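Type IV pilus assembly protein PilF (PDB 5OIU) binds ATP and probably hydrolyses it as a hexameric AAA+ motor that powers assembly of the type IV pilus. Local coordinates at residues V336-I341 / R359-K364. Sequence-based numbering, arbitrary orientation.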
loop_
_atom_site.group_PDB
_atom_site.type_symbol
_atom_site.label_atom_id
_atom_site.label_comp_id
_atom_site.label_asym_id
_atom_site.label_seq_id
_atom_site.Cartn_x
_atom_site.Cartn_y
_atom_site.Cartn_z
ATOM N N VAL C 336 9.126 -10.459 -22.360
ATOM C CA VAL C 336 7.987 -10.923 -23.150
ATOM C C VAL C 336 6.930 -11.459 -22.194
ATOM O O VAL C 336 7.203 -12.355 -21.382
ATOM C CB VAL C 336 8.404 -11.992 -24.177
ATOM C CG1 VAL C 336 7.217 -12.415 -25.024
ATOM C CG2 VAL C 336 9.510 -11.478 -25.062
ATOM N N VAL C 337 5.722 -10.916 -22.299
ATOM C CA VAL C 337 4.661 -11.176 -21.333
ATOM C C VAL C 337 3.962 -12.491 -21.671
ATOM O O VAL C 337 3.499 -12.688 -22.801
ATOM C CB VAL C 337 3.665 -10.006 -21.321
ATOM C CG1 VAL C 337 2.468 -10.315 -20.426
ATOM C CG2 VAL C 337 4.368 -8.734 -20.884
ATOM N N ASP C 338 3.865 -13.391 -20.689
ATOM C CA ASP C 338 3.108 -14.633 -20.824
ATOM C C ASP C 338 2.041 -14.702 -19.738
ATOM O O ASP C 338 1.768 -13.718 -19.045
ATOM C CB ASP C 338 4.009 -15.863 -20.773
ATOM C CG ASP C 338 4.933 -15.849 -19.572
ATOM O OD1 ASP C 338 4.439 -15.664 -18.427
ATOM O OD2 ASP C 338 6.156 -16.018 -19.787
ATOM N N ASP C 339 1.418 -15.876 -19.607
ATOM C CA ASP C 339 0.337 -16.035 -18.640
ATOM C C ASP C 339 0.835 -15.766 -17.231
ATOM O O ASP C 339 0.142 -15.129 -16.423
ATOM C CB ASP C 339 -0.256 -17.439 -18.722
ATOM C CG ASP C 339 -0.314 -17.965 -20.130
ATOM O OD1 ASP C 339 -1.227 -17.533 -20.871
ATOM O OD2 ASP C 339 0.559 -18.789 -20.491
ATOM N N GLU C 340 2.048 -16.228 -16.924
ATOM C CA GLU C 340 2.554 -16.112 -15.563
ATOM C C GLU C 340 2.766 -14.653 -15.185
ATOM O O GLU C 340 2.347 -14.215 -14.104
ATOM C CB GLU C 340 3.841 -16.911 -15.417
ATOM C CG GLU C 340 3.972 -17.518 -14.050
ATOM C CD GLU C 340 5.288 -18.228 -13.876
ATOM O OE1 GLU C 340 5.875 -18.629 -14.911
ATOM O OE2 GLU C 340 5.733 -18.371 -12.713
ATOM N N ILE C 341 3.407 -13.882 -16.075
ATOM C CA ILE C 341 3.595 -12.454 -15.833
ATOM C C ILE C 341 2.247 -11.748 -15.738
ATOM O O ILE C 341 2.007 -10.951 -14.820
ATOM C CB ILE C 341 4.475 -11.838 -16.930
ATOM C CG1 ILE C 341 5.911 -12.316 -16.767
ATOM C CG2 ILE C 341 4.400 -10.330 -16.876
ATOM C CD1 ILE C 341 6.631 -12.482 -18.082
ATOM N N ARG C 359 12.910 -13.706 -15.532
ATOM C CA ARG C 359 14.241 -14.271 -15.679
ATOM C C ARG C 359 14.192 -15.788 -15.644
ATOM O O ARG C 359 14.944 -16.458 -16.364
ATOM C CB ARG C 359 15.152 -13.740 -14.581
ATOM C CG ARG C 359 15.737 -12.422 -14.902
ATOM C CD ARG C 359 17.190 -12.516 -14.698
ATOM N NE ARG C 359 17.483 -12.584 -13.282
ATOM C CZ ARG C 359 18.679 -12.878 -12.795
ATOM N NH1 ARG C 359 19.692 -13.128 -13.622
ATOM N NH2 ARG C 359 18.861 -12.911 -11.482
ATOM N N ARG C 360 13.315 -16.344 -14.802
ATOM C CA ARG C 360 13.193 -17.794 -14.701
ATOM C C ARG C 360 12.728 -18.390 -16.026
ATOM O O ARG C 360 13.357 -19.314 -16.557
ATOM C CB ARG C 360 12.235 -18.154 -13.563
ATOM C CG ARG C 360 12.391 -19.581 -13.055
ATOM C CD ARG C 360 11.543 -19.844 -11.814
ATOM N NE ARG C 360 10.292 -19.080 -11.775
ATOM C CZ ARG C 360 9.254 -19.256 -12.598
ATOM N NH1 ARG C 360 9.289 -20.166 -13.572
ATOM N NH2 ARG C 360 8.173 -18.496 -12.453
ATOM N N LYS C 361 11.640 -17.845 -16.596
ATOM C CA LYS C 361 11.148 -18.232 -17.930
ATOM C C LYS C 361 12.128 -17.884 -19.056
ATOM O O LYS C 361 11.767 -18.028 -20.232
ATOM C CB LYS C 361 9.785 -17.589 -18.196
ATOM C CG LYS C 361 8.831 -17.735 -17.019
ATOM C CD LYS C 361 7.359 -17.564 -17.410
ATOM C CE LYS C 361 6.835 -18.689 -18.329
ATOM N NZ LYS C 361 7.362 -20.047 -18.026
ATOM N N GLY C 362 13.336 -17.415 -18.778
ATOM C CA GLY C 362 14.370 -17.304 -19.779
ATOM C C GLY C 362 14.724 -15.917 -20.321
ATOM O O GLY C 362 15.340 -15.840 -21.388
ATOM N N MET C 363 14.373 -14.838 -19.626
ATOM C CA MET C 363 14.777 -13.504 -20.054
ATOM C C MET C 363 16.200 -13.203 -19.617
ATOM O O MET C 363 16.521 -13.325 -18.427
ATOM C CB MET C 363 13.857 -12.445 -19.472
ATOM C CG MET C 363 14.369 -11.048 -19.691
ATOM S SD MET C 363 13.294 -9.872 -18.884
ATOM C CE MET C 363 14.288 -9.447 -17.458
ATOM N N LYS C 364 17.047 -12.801 -20.575
ATOM C CA LYS C 364 18.368 -12.283 -20.245
ATOM C C LYS C 364 18.281 -10.819 -19.820
ATOM O O LYS C 364 17.501 -10.034 -20.382
ATOM C CB LYS C 364 19.319 -12.420 -21.429
ATOM C CG LYS C 364 19.401 -13.815 -21.982
ATOM C CD LYS C 364 20.844 -14.261 -22.172
ATOM C CE LYS C 364 21.000 -15.773 -21.912
ATOM N NZ LYS C 364 21.215 -16.119 -20.462
#
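Glu340 reaches from the first turn of helix 339-347 to two basic residues, Arg360 and Lys361, at the end of helix 351-360. Arg360 NH2 donates to Glu340 OE2 in a salt bridge; the modelled 2.5 Å is very short, so its exact length is doubtful, and the N-H...O angle is only 128°. The carboxylate meets the guanidinium at its edge, the two planes turned 35° apart, and the arginine chain gets there by bending at chi3. Glu340 OE1 and Lys361 NZ form a long salt bridge of 3.7 Å.

The Lys361 chain runs between the two acids. Its CD and CE lie against Asp338 OD2, while NZ has curled away and stays 4.6 Å from that oxygen, too far for a salt bridge. Asp338 is the N-cap of helix 339-347: with CG between its backbone N and carbonyl carbon (chi1 51°), OD1 accepts from Ile341 N at 3.1 Å and weakly from Glu340 N. At the end of helix 351-360, Gly362, at positive phi, is C-prime of a Schellman motif. Met363 and Ile341 both pack on Leu335 of strand 328-336.

The contact thus joins one helix's start to the next one's end through surface charges; the two basic groups probably offset the Glu340 charge, while Asp338, engaged in capping, feels Lys361 NZ only at longer range.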